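Local coordinates for dihydropteroate synthase (Clostridioides difficile, PDB 6PZ2), which catalyses the joining of a dihydropterin pyrophosphate to p-aminobenzoate to give dihydropteroate, a step of folate synthesis, at residues P89-T94 with M110-W115; G55-R60 with D93-D98. One frame throughout, in Å; residues are numbered along the deposited sequence.

How the contacts relate
Both contacts lie around the pteroic acid site of one TIM-barrel chain and share Asp93 and Thr94. Contact 1 is buried in the barrel wall. It pairs strand 90-93 with strand 110-113 through backbone bonds, and its side chains reach the pterin. Contact 2 lies farther from the chain centre, where loops lead on from the strands, yet it too is largely buried. It has no strand pairing; a carboxylate, a phenol and a lysine join its two segments, and a sulfate sits beside it. The two contacts pack together where Val114 touches Thr59 and Tyr95. Helix 97-105 starts in contact 2 and leads into the second strand of contact 1.

Contact 1. Residues P89-T94 with M110-W115; sequences PISIDT and MVNDVW. With PT1 (pteroic acid), chain K.
The carboxylate of Asp93 and the amide of Asn112 lie side by side and point the same way, with their planes 57° apart. They stand on neighbouring strands of the TIM barrel, in a beta-alpha-beta unit with helix 97-105 as the connection. The pterin of pteroic acid meets the polar end of the amide. N11 of the ligand donates to Asn112 OD1 at 2.8 Å, and Asn112 ND2 donates to N9 of the ligand at 3.1 Å. This pair of bonds fixes the rotation of the amide and reads the donor and acceptor of the pterin. ND2 also donates to Asp53 OD2. Asp93 OD2 comes to 3.1 Å from N8 of the ligand, and Val114 CG1 lies above the pterin plane, 3.7 Å from the same N8.

The strands are parallel, and each residue of a side-chain pair points to the same face of the sheet. Ile92 is held through both its backbone atoms: its N donates to Met110 O at 2.9 Å, and its O accepts from Asn112 N. Met110 N also donates to Ile90 O.

Ser91, Asp93, Met110 and Asn112 face the barrel interior. Ser91 OG is anti to its own N (chi1 164°) and reaches 3.4 Å from Asn112 CB, while bonding to Asp53. On the other face, Ile92 CG2 meets Val111 CG2 at 4.0 Å, beneath helix 97-105. Asp113 OD1 closes an Asx turn by accepting from Trp115 N, which bends the chain after the strand. Where the strands part, one water donates to Asp93 OD1 and Asn112 O and accepts from Val114 N at 2.9 Å.

Contact 2. Residues G55-R60 with D93-D98; sequences GGESTR and DTYKAD. With PT1 (pteroic acid), chain K; SO4 (sulfate ion), chain B.
Glu57 and Tyr95 meet through contrasting torsions. Glu57 has CG anti to its N (chi1 180°) and stays extended, so its carboxylate spans to the other segment. Tyr95 has CG between its backbone N and carbonyl carbon (chi1 52°), which turns the phenol toward that carboxylate. Tyr95 OH donates to Glu57 OE1 at 2.6 Å, on the syn lone pair. OE1 lies at the ring edge, near the ring plane.

The chain of Lys96 bends only at its end (chi4 70°). NZ then forms a salt bridge with Glu57 OE2 at 3.0 Å, coming from well above the carboxylate plane. NZ also pairs with Glu71, its strongest polar partner, and OE2 accepts from Val66 N. All partners of Glu57 donate and one is a lysine, which would probably favour its charged form.

Nearer the barrel, a water links Gly56 N to Asp93 O. Thr59 CG2 lies 4.1 Å from Asp93 OD1, while OG1 turns to the ligand, 3.1 Å from its C12. Arg60 donates to the sulfate twice, NE to O1 and NH2 to O4. This anion, probably from the crystallisation liquor, may mark the substrate's pyrophosphate site.

Thr94 OG1 bonds to Glu71 of helix 68-85 and accepts from Lys96 N in an ST turn. The contact thus ties the loop after strand 51-55 to the turn between strand 90-93 and helix 97-105.

Contact 1. Residues P89-T94 with M110-W115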
loop_
_atom_site.group_PDB
_atom_site.type_symbol
_atom_site.label_atom_id
_atom_site.label_comp_id
_atom_site.label_asym_id
_atom_site.label_seq_id
_atom_site.Cartn_x
_atom_site.Cartn_y
_atom_site.Cartn_z
ATOM N N PRO A 89 -19.476 -14.131 9.757
ATOM C CA PRO A 89 -18.851 -14.534 10.982
ATOM C C PRO A 89 -18.572 -13.324 11.880
ATOM O O PRO A 89 -18.379 -12.214 11.390
ATOM C CB PRO A 89 -17.543 -15.208 10.551
ATOM C CG PRO A 89 -17.816 -15.648 9.120
ATOM C CD PRO A 89 -18.766 -14.610 8.575
ATOM N N ILE A 90 -18.550 -13.591 13.179
ATOM C CA ILE A 90 -18.332 -12.574 14.210
ATOM C C ILE A 90 -17.142 -13.007 15.074
ATOM O O ILE A 90 -16.919 -14.169 15.361
ATOM C CB ILE A 90 -19.579 -12.367 15.092
ATOM C CG1 ILE A 90 -20.844 -12.083 14.284
ATOM C CG2 ILE A 90 -19.340 -11.283 16.128
ATOM C CD1 ILE A 90 -22.116 -12.282 15.089
ATOM N N SER A 91 -16.388 -12.023 15.506
ATOM C CA SER A 91 -15.282 -12.212 16.382
ATOM C C SER A 91 -15.588 -11.394 17.631
ATOM O O SER A 91 -16.027 -10.271 17.462
ATOM C CB SER A 91 -14.034 -11.708 15.693
ATOM O OG SER A 91 -12.991 -11.525 16.616
ATOM N N ILE A 92 -15.310 -11.884 18.836
ATOM C CA ILE A 92 -15.615 -11.051 19.989
ATOM C C ILE A 92 -14.278 -10.566 20.555
ATOM O O ILE A 92 -13.432 -11.335 20.954
ATOM C CB ILE A 92 -16.474 -11.781 21.041
ATOM C CG1 ILE A 92 -16.712 -10.931 22.291
ATOM C CG2 ILE A 92 -15.820 -13.088 21.461
ATOM C CD1 ILE A 92 -17.713 -9.828 22.135
ATOM N N ASP A 93 -14.121 -9.262 20.567
ATOM C CA ASP A 93 -12.902 -8.665 21.004
ATOM C C ASP A 93 -13.017 -8.553 22.521
ATOM O O ASP A 93 -13.491 -7.554 23.010
ATOM C CB ASP A 93 -12.712 -7.282 20.372
ATOM C CG ASP A 93 -11.375 -6.603 20.650
ATOM O OD1 ASP A 93 -10.806 -6.734 21.777
ATOM O OD2 ASP A 93 -10.914 -5.918 19.725
ATOM N N THR A 94 -12.594 -9.561 23.243
ATOM C CA THR A 94 -12.625 -9.474 24.708
ATOM C C THR A 94 -11.457 -10.296 25.262
ATOM O O THR A 94 -11.116 -11.317 24.668
ATOM C CB THR A 94 -13.939 -10.033 25.283
ATOM O OG1 THR A 94 -13.962 -9.783 26.686
ATOM C CG2 THR A 94 -14.092 -11.523 25.075
ATOM N N MET A 110 -15.156 -16.561 16.779
ATOM C CA MET A 110 -13.758 -16.436 17.158
ATOM C C MET A 110 -13.670 -15.524 18.385
ATOM O O MET A 110 -14.446 -14.603 18.507
ATOM C CB MET A 110 -12.973 -15.778 16.015
ATOM C CG MET A 110 -11.600 -15.218 16.413
ATOM S SD MET A 110 -10.670 -14.446 15.034
ATOM C CE MET A 110 -10.132 -15.904 14.142
ATOM N N VAL A 111 -12.764 -15.818 19.301
ATOM C CA VAL A 111 -12.463 -14.908 20.372
ATOM C C VAL A 111 -11.164 -14.213 19.964
ATOM O O VAL A 111 -10.160 -14.840 19.710
ATOM C CB VAL A 111 -12.326 -15.644 21.720
ATOM C CG1 VAL A 111 -11.865 -14.705 22.821
ATOM C CG2 VAL A 111 -13.612 -16.349 22.128
ATOM N N ASN A 112 -11.208 -12.905 19.959
ATOM C CA ASN A 112 -10.084 -12.090 19.724
ATOM C C ASN A 112 -9.554 -11.597 21.074
ATOM O O ASN A 112 -10.017 -10.575 21.577
ATOM C CB ASN A 112 -10.479 -10.928 18.807
ATOM C CG ASN A 112 -9.321 -9.999 18.503
ATOM O OD1 ASN A 112 -8.180 -10.435 18.610
ATOM N ND2 ASN A 112 -9.603 -8.746 18.151
ATOM N N ASP A 113 -8.521 -12.240 21.589
ATOM C CA ASP A 113 -8.027 -11.904 22.937
ATOM C C ASP A 113 -6.757 -11.056 22.865
ATOM O O ASP A 113 -5.692 -11.592 22.610
ATOM C CB ASP A 113 -7.707 -13.186 23.703
ATOM C CG ASP A 113 -7.343 -12.966 25.161
ATOM O OD1 ASP A 113 -7.131 -11.805 25.561
ATOM O OD2 ASP A 113 -7.327 -13.965 25.898
ATOM N N VAL A 114 -6.851 -9.786 23.230
ATOM C CA VAL A 114 -5.706 -8.873 23.167
ATOM C C VAL A 114 -4.754 -9.078 24.345
ATOM O O VAL A 114 -3.810 -8.297 24.460
ATOM C CB VAL A 114 -6.117 -7.392 23.105
ATOM C CG1 VAL A 114 -6.971 -7.092 21.874
ATOM C CG2 VAL A 114 -6.802 -6.930 24.384
ATOM N N TRP A 115 -4.976 -10.079 25.184
ATOM C CA TRP A 115 -3.959 -10.497 26.169
ATOM C C TRP A 115 -3.489 -11.932 25.919
ATOM O O TRP A 115 -2.699 -12.475 26.670
ATOM C CB TRP A 115 -4.503 -10.315 27.583
ATOM C CG TRP A 115 -4.298 -8.912 28.041
ATOM C CD1 TRP A 115 -5.214 -7.908 28.134
ATOM C CD2 TRP A 115 -3.036 -8.349 28.411
ATOM N NE1 TRP A 115 -4.606 -6.750 28.563
ATOM C CE2 TRP A 115 -3.269 -6.993 28.730
ATOM C CE3 TRP A 115 -1.741 -8.868 28.496
ATOM C CZ2 TRP A 115 -2.241 -6.142 29.120
ATOM C CZ3 TRP A 115 -0.733 -8.033 28.924
ATOM C CH2 TRP A 115 -0.985 -6.696 29.228
HETATM C C2 PT1 K . -4.989 -5.563 17.131
HETATM C C3 PT1 K . -5.975 -4.802 17.881
HETATM C C5 PT1 K . -7.101 -5.598 18.372
HETATM N N6 PT1 K . -5.926 -3.465 18.118
HETATM C C7 PT1 K . -6.170 -7.551 17.453
HETATM N N9 PT1 K . -7.119 -6.912 18.151
HETATM C C10 PT1 K . -6.892 -2.873 18.839
HETATM N N11 PT1 K . -6.249 -8.875 17.225
HETATM C C12 PT1 K . -7.950 -3.637 19.348
HETATM C C21 PT1 K . -2.246 3.359 19.277
HETATM O O22 PT1 K . -1.033 3.244 19.511
HETATM O O1 PT1 K . -3.903 -4.968 16.614
HETATM N N4 PT1 K . -5.101 -6.896 16.967
HETATM N N8 PT1 K . -8.058 -4.958 19.076
HETATM C C13 PT1 K . -6.801 -1.389 19.126
HETATM N N14 PT1 K . -5.577 -1.154 19.884
HETATM C C15 PT1 K . -4.838 -0.030 19.755
HETATM C C16 PT1 K . -5.315 1.121 19.118
HETATM C C17 PT1 K . -3.530 -0.054 20.222
HETATM C C18 PT1 K . -4.482 2.231 18.999
HETATM C C19 PT1 K . -2.694 1.052 20.100
HETATM C C20 PT1 K . -3.170 2.193 19.476
HETATM O O23 PT1 K . -2.678 4.420 18.822
HETATM O O HOH W 1 -9.538 -8.675 23.365
#

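Contact 2. Residues G55-R60 with D93-D98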
loop_
_atom_site.group_PDB
_atom_site.type_symbol
_atom_site.label_atom_id
_atom_site.label_comp_id
_atom_site.label_asym_id
_atom_site.label_seq_id
_atom_site.Cartn_x
_atom_site.Cartn_y
_atom_site.Cartn_z
ATOM N N GLY A 55 -16.526 -5.215 19.799
ATOM C CA GLY A 55 -15.939 -5.016 21.123
ATOM C C GLY A 55 -16.785 -4.088 21.972
ATOM O O GLY A 55 -17.288 -3.082 21.475
ATOM N N GLY A 56 -16.936 -4.413 23.245
ATOM C CA GLY A 56 -17.728 -3.587 24.124
ATOM C C GLY A 56 -16.859 -2.856 25.134
ATOM O O GLY A 56 -17.353 -2.102 25.956
ATOM N N GLU A 57 -15.582 -3.184 25.131
ATOM C CA GLU A 57 -14.543 -2.438 25.817
ATOM C C GLU A 57 -13.525 -2.004 24.763
ATOM O O GLU A 57 -13.189 -2.774 23.877
ATOM C CB GLU A 57 -13.824 -3.309 26.842
ATOM C CG GLU A 57 -12.720 -2.583 27.586
ATOM C CD GLU A 57 -12.120 -3.332 28.767
ATOM O OE1 GLU A 57 -10.966 -3.738 28.657
ATOM O OE2 GLU A 57 -12.769 -3.465 29.811
ATOM N N SER A 58 -13.056 -0.769 24.846
ATOM C CA SER A 58 -12.008 -0.318 23.945
ATOM C C SER A 58 -10.637 -0.656 24.552
ATOM O O SER A 58 -10.343 -0.264 25.692
ATOM C CB SER A 58 -12.177 1.169 23.691
ATOM O OG SER A 58 -11.155 1.649 22.834
ATOM N N THR A 59 -9.775 -1.311 23.782
ATOM C CA THR A 59 -8.364 -1.535 24.168
ATOM C C THR A 59 -7.432 -0.464 23.575
ATOM O O THR A 59 -6.223 -0.520 23.729
ATOM C CB THR A 59 -7.932 -2.942 23.741
ATOM O OG1 THR A 59 -7.859 -2.924 22.321
ATOM C CG2 THR A 59 -8.916 -4.019 24.145
ATOM N N ARG A 60 -7.999 0.516 22.893
ATOM C CA ARG A 60 -7.310 1.720 22.501
ATOM C C ARG A 60 -6.757 2.433 23.745
ATOM O O ARG A 60 -7.455 2.549 24.734
ATOM C CB ARG A 60 -8.319 2.593 21.755
ATOM C CG ARG A 60 -7.685 3.710 20.953
ATOM C CD ARG A 60 -8.786 4.513 20.318
ATOM N NE ARG A 60 -9.547 3.833 19.282
ATOM C CZ ARG A 60 -10.603 4.402 18.711
ATOM N NH1 ARG A 60 -11.076 5.542 19.184
ATOM N NH2 ARG A 60 -11.180 3.868 17.659
ATOM N N ASP A 93 -14.121 -9.262 20.567
ATOM C CA ASP A 93 -12.902 -8.665 21.004
ATOM C C ASP A 93 -13.017 -8.553 22.521
ATOM O O ASP A 93 -13.491 -7.554 23.010
ATOM C CB ASP A 93 -12.712 -7.282 20.372
ATOM C CG ASP A 93 -11.375 -6.603 20.650
ATOM O OD1 ASP A 93 -10.806 -6.734 21.777
ATOM O OD2 ASP A 93 -10.914 -5.918 19.725
ATOM N N THR A 94 -12.594 -9.561 23.243
ATOM C CA THR A 94 -12.625 -9.474 24.708
ATOM C C THR A 94 -11.457 -10.296 25.262
ATOM O O THR A 94 -11.116 -11.317 24.668
ATOM C CB THR A 94 -13.939 -10.033 25.283
ATOM O OG1 THR A 94 -13.962 -9.783 26.686
ATOM C CG2 THR A 94 -14.092 -11.523 25.075
ATOM N N TYR A 95 -10.893 -9.879 26.394
ATOM C CA TYR A 95 -9.960 -10.716 27.105
ATOM C C TYR A 95 -10.632 -11.367 28.319
ATOM O O TYR A 95 -9.946 -12.024 29.112
ATOM C CB TYR A 95 -8.751 -9.915 27.594
ATOM C CG TYR A 95 -9.076 -8.673 28.379
ATOM C CD1 TYR A 95 -9.181 -8.692 29.760
ATOM C CD2 TYR A 95 -9.209 -7.460 27.734
ATOM C CE1 TYR A 95 -9.414 -7.533 30.483
ATOM C CE2 TYR A 95 -9.473 -6.294 28.435
ATOM C CZ TYR A 95 -9.587 -6.334 29.812
ATOM O OH TYR A 95 -9.861 -5.174 30.479
ATOM N N LYS A 96 -11.946 -11.203 28.477
ATOM C CA LYS A 96 -12.638 -11.795 29.631
ATOM C C LYS A 96 -13.368 -13.076 29.215
ATOM O O LYS A 96 -14.174 -13.093 28.292
ATOM C CB LYS A 96 -13.594 -10.775 30.242
ATOM C CG LYS A 96 -12.930 -9.446 30.576
ATOM C CD LYS A 96 -13.838 -8.497 31.299
ATOM C CE LYS A 96 -13.262 -7.104 31.438
ATOM N NZ LYS A 96 -13.190 -6.379 30.147
ATOM N N ALA A 97 -13.089 -14.141 29.959
ATOM C CA ALA A 97 -13.586 -15.478 29.667
ATOM C C ALA A 97 -15.114 -15.536 29.771
ATOM O O ALA A 97 -15.761 -16.212 28.968
ATOM C CB ALA A 97 -12.921 -16.459 30.602
ATOM N N ASP A 98 -15.705 -14.806 30.708
ATOM C CA ASP A 98 -17.185 -14.831 30.876
ATOM C C ASP A 98 -17.887 -14.106 29.725
ATOM O O ASP A 98 -18.953 -14.555 29.269
ATOM C CB ASP A 98 -17.686 -14.260 32.207
ATOM C CG ASP A 98 -17.034 -12.975 32.689
ATOM O OD1 ASP A 98 -17.521 -12.471 33.687
ATOM O OD2 ASP A 98 -16.037 -12.488 32.100
HETATM C C2 PT1 K . -4.989 -5.563 17.131
HETATM C C3 PT1 K . -5.975 -4.802 17.881
HETATM C C5 PT1 K . -7.101 -5.598 18.372
HETATM N N6 PT1 K . -5.926 -3.465 18.118
HETATM C C7 PT1 K . -6.170 -7.551 17.453
HETATM N N9 PT1 K . -7.119 -6.912 18.151
HETATM C C10 PT1 K . -6.892 -2.873 18.839
HETATM N N11 PT1 K . -6.249 -8.875 17.225
HETATM C C12 PT1 K . -7.950 -3.637 19.348
HETATM C C21 PT1 K . -2.246 3.359 19.277
HETATM O O22 PT1 K . -1.033 3.244 19.511
HETATM O O1 PT1 K . -3.903 -4.968 16.614
HETATM N N4 PT1 K . -5.101 -6.896 16.967
HETATM N N8 PT1 K . -8.058 -4.958 19.076
HETATM C C13 PT1 K . -6.801 -1.389 19.126
HETATM N N14 PT1 K . -5.577 -1.154 19.884
HETATM C C15 PT1 K . -4.838 -0.030 19.755
HETATM C C16 PT1 K . -5.315 1.121 19.118
HETATM C C17 PT1 K . -3.530 -0.054 20.222
HETATM C C18 PT1 K . -4.482 2.231 18.999
HETATM C C19 PT1 K . -2.694 1.052 20.100
HETATM C C20 PT1 K . -3.170 2.193 19.476
HETATM O O23 PT1 K . -2.678 4.420 18.822
HETATM S S SO4 B . -9.600 0.352 17.393
HETATM O O1 SO4 B . -8.873 1.119 18.429
HETATM O O2 SO4 B . -10.091 -0.919 17.972
HETATM O O3 SO4 B . -8.690 0.061 16.263
HETATM O O4 SO4 B . -10.749 1.148 16.907
HETATM O O HOH W 2 -15.991 -6.856 24.102
#